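Local atomic coordinates of tailspike protein (Siphovirus 9NA, PDB entry 3RIQ), a protein that binds Salmonella lipopolysaccharide as the phage's receptor-binding tailspike and probably cleaves its O-antigen chains as an endorhamnosidase. Residues 313-318 with 335-340. Sequence-based numbering, arbitrary orientation.
Sequences RNIITR and DNVVTY
Segments 313-318 and 335-340 run parallel and in register, their strand axes 4.7 Å apart, as stacked strands on successive coils of a right-handed beta-helix. The main chains are joined by five hydrogen bonds, including V338 N to I315 O and Y340 N to T317 O. The chain turns a corner at N314. There N314 and N336 both have positive phi, and their side chains form one link of the asparagine-ladder kind found at beta-helix corners. N336 ND2 donates to N314 OD1 at 2.9 Å, on a lone pair in the carbonyl plane. The bond is bent, and the two amide planes stand 80° apart. With chi1 at -174° the N336 side chain is extended from its backbone N, and this places ND2 at N314 OD1. N314 ND2 sits 3.4 Å above the centre of the R313 guanidinium. Water 2 donates to both N314 OD1 and D335 OD2. Water 1 links R313 NE to the same carboxylate oxygen. R313 NH1 bonds N269 of the third subunit, and D335 OD1 bonds T357 and N358.

Beyond the corner, aliphatic residues and threonines line up with their counterparts one coil on. I315 and V337 lie side by side, I315 CB 4.1 Å from V337 CG2. On the face shared with R313 and D335, I316 CG1 meets V338 CB at 4.1 Å, and R313 and D335 of the second subunit pack on this pair. R318 CG passes Y340 CB. T317 and T339 point the same way on the face of I315 and V337. Their hydroxyls bond G324 O and G346 O, respectively. T317 OG1 rests 3.4 Å from T339 CG2 and accepts from water 4, which also donates to Y340 O at 3.0 Å.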
loop_
_atom_site.group_PDB
_atom_site.type_symbol
_atom_site.label_atom_id
_atom_site.label_comp_id
_atom_site.label_asym_id
_atom_site.label_seq_id
_atom_site.Cartn_x
_atom_site.Cartn_y
_atom_site.Cartn_z
ATOM N N ARG A 313 -3.815 9.061 -0.822
ATOM C CA ARG A 313 -3.251 7.745 -0.499
ATOM C C ARG A 313 -2.269 7.222 -1.540
ATOM O O ARG A 313 -2.325 7.607 -2.734
ATOM C CB ARG A 313 -4.339 6.719 -0.221
ATOM C CG ARG A 313 -5.426 6.660 -1.192
ATOM C CD ARG A 313 -6.672 5.836 -0.663
ATOM N NE ARG A 313 -6.376 4.404 -0.515
ATOM C CZ ARG A 313 -6.580 3.483 -1.449
ATOM N NH1 ARG A 313 -7.092 3.847 -2.624
ATOM N NH2 ARG A 313 -6.222 2.209 -1.225
ATOM N N ASN A 314 -1.315 6.425 -1.065
ATOM C CA ASN A 314 -0.349 5.720 -1.944
ATOM C C ASN A 314 0.575 6.683 -2.690
ATOM O O ASN A 314 0.855 6.500 -3.890
ATOM C CB ASN A 314 -1.119 4.789 -2.898
ATOM C CG ASN A 314 -2.045 3.827 -2.143
ATOM O OD1 ASN A 314 -1.636 3.209 -1.174
ATOM N ND2 ASN A 314 -3.294 3.750 -2.550
ATOM N N ILE A 315 1.056 7.700 -1.982
ATOM C CA ILE A 315 1.870 8.762 -2.595
ATOM C C ILE A 315 3.336 8.407 -2.353
ATOM O O ILE A 315 3.692 7.912 -1.265
ATOM C CB ILE A 315 1.594 10.103 -1.900
ATOM C CG1 ILE A 315 0.098 10.419 -1.900
ATOM C CG2 ILE A 315 2.439 11.232 -2.520
ATOM C CD1 ILE A 315 -0.572 10.583 -3.284
ATOM N N ILE A 316 4.204 8.662 -3.330
ATOM C CA ILE A 316 5.657 8.533 -3.094
ATOM C C ILE A 316 6.344 9.712 -3.768
ATOM O O ILE A 316 6.037 10.019 -4.935
ATOM C CB ILE A 316 6.222 7.169 -3.587
ATOM C CG1 ILE A 316 7.730 7.076 -3.249
ATOM C CG2 ILE A 316 5.936 6.926 -5.087
ATOM C CD1 ILE A 316 8.336 5.686 -3.476
ATOM N N THR A 317 7.247 10.392 -3.063
ATOM C CA THR A 317 7.962 11.534 -3.660
ATOM C C THR A 317 9.430 11.417 -3.383
ATOM O O THR A 317 9.819 10.861 -2.357
ATOM C CB THR A 317 7.407 12.920 -3.193
ATOM O OG1 THR A 317 7.960 13.268 -1.915
ATOM C CG2 THR A 317 5.857 12.895 -3.123
ATOM N N ARG A 318 10.257 11.906 -4.306
ATOM C CA ARG A 318 11.719 11.747 -4.150
ATOM C C ARG A 318 12.458 13.004 -4.547
ATOM O O ARG A 318 12.299 13.498 -5.685
ATOM C CB ARG A 318 12.230 10.554 -4.985
ATOM C CG ARG A 318 13.703 10.211 -4.706
ATOM C CD ARG A 318 14.349 9.259 -5.774
ATOM N NE ARG A 318 14.659 9.970 -7.039
ATOM C CZ ARG A 318 15.753 10.705 -7.239
ATOM N NH1 ARG A 318 16.624 10.855 -6.249
ATOM N NH2 ARG A 318 15.959 11.324 -8.416
ATOM N N ASP A 335 -3.350 8.205 3.861
ATOM C CA ASP A 335 -2.812 6.871 4.156
ATOM C C ASP A 335 -1.735 6.474 3.161
ATOM O O ASP A 335 -1.952 6.601 1.952
ATOM C CB ASP A 335 -3.934 5.791 4.138
ATOM C CG ASP A 335 -3.376 4.393 4.384
ATOM O OD1 ASP A 335 -2.727 4.212 5.458
ATOM O OD2 ASP A 335 -3.491 3.490 3.520
ATOM N N ASN A 336 -0.595 5.988 3.659
ATOM C CA ASN A 336 0.463 5.469 2.799
ATOM C C ASN A 336 1.124 6.565 1.971
ATOM O O ASN A 336 0.880 6.719 0.762
ATOM C CB ASN A 336 0.007 4.287 1.924
ATOM C CG ASN A 336 1.172 3.681 1.142
ATOM O OD1 ASN A 336 2.332 4.029 1.378
ATOM N ND2 ASN A 336 0.864 2.821 0.164
ATOM N N VAL A 337 1.969 7.332 2.644
ATOM C CA VAL A 337 2.747 8.388 1.999
ATOM C C VAL A 337 4.199 8.117 2.333
ATOM O O VAL A 337 4.547 7.979 3.510
ATOM C CB VAL A 337 2.340 9.787 2.512
ATOM C CG1 VAL A 337 3.264 10.874 1.945
ATOM C CG2 VAL A 337 0.844 10.079 2.177
ATOM N N VAL A 338 5.036 8.047 1.296
ATOM C CA VAL A 338 6.479 7.760 1.469
ATOM C C VAL A 338 7.243 8.901 0.833
ATOM O O VAL A 338 7.007 9.201 -0.338
ATOM C CB VAL A 338 6.867 6.431 0.730
ATOM C CG1 VAL A 338 8.374 6.179 0.746
ATOM C CG2 VAL A 338 6.074 5.236 1.312
ATOM N N THR A 339 8.113 9.583 1.587
ATOM C CA THR A 339 8.922 10.617 0.970
ATOM C C THR A 339 10.386 10.392 1.262
ATOM O O THR A 339 10.739 10.071 2.402
ATOM C CB THR A 339 8.486 12.063 1.351
ATOM O OG1 THR A 339 8.939 12.413 2.677
ATOM C CG2 THR A 339 6.949 12.246 1.221
ATOM N N TYR A 340 11.211 10.560 0.225
ATOM C CA TYR A 340 12.671 10.455 0.306
ATOM C C TYR A 340 13.283 11.799 -0.074
ATOM O O TYR A 340 12.868 12.414 -1.071
ATOM C CB TYR A 340 13.195 9.420 -0.707
ATOM C CG TYR A 340 13.129 8.002 -0.213
ATOM C CD1 TYR A 340 14.202 7.470 0.515
ATOM C CD2 TYR A 340 11.992 7.218 -0.401
ATOM C CE1 TYR A 340 14.156 6.185 1.023
ATOM C CE2 TYR A 340 11.928 5.899 0.078
ATOM C CZ TYR A 340 13.027 5.403 0.815
ATOM O OH TYR A 340 13.022 4.153 1.382
HETATM O O HOH W 1 -5.812 3.242 2.106
HETATM O O HOH W 2 -2.732 2.131 1.048
HETATM O O HOH W 3 3.296 5.119 -1.184
HETATM O O HOH W 4 10.686 14.346 -1.712
#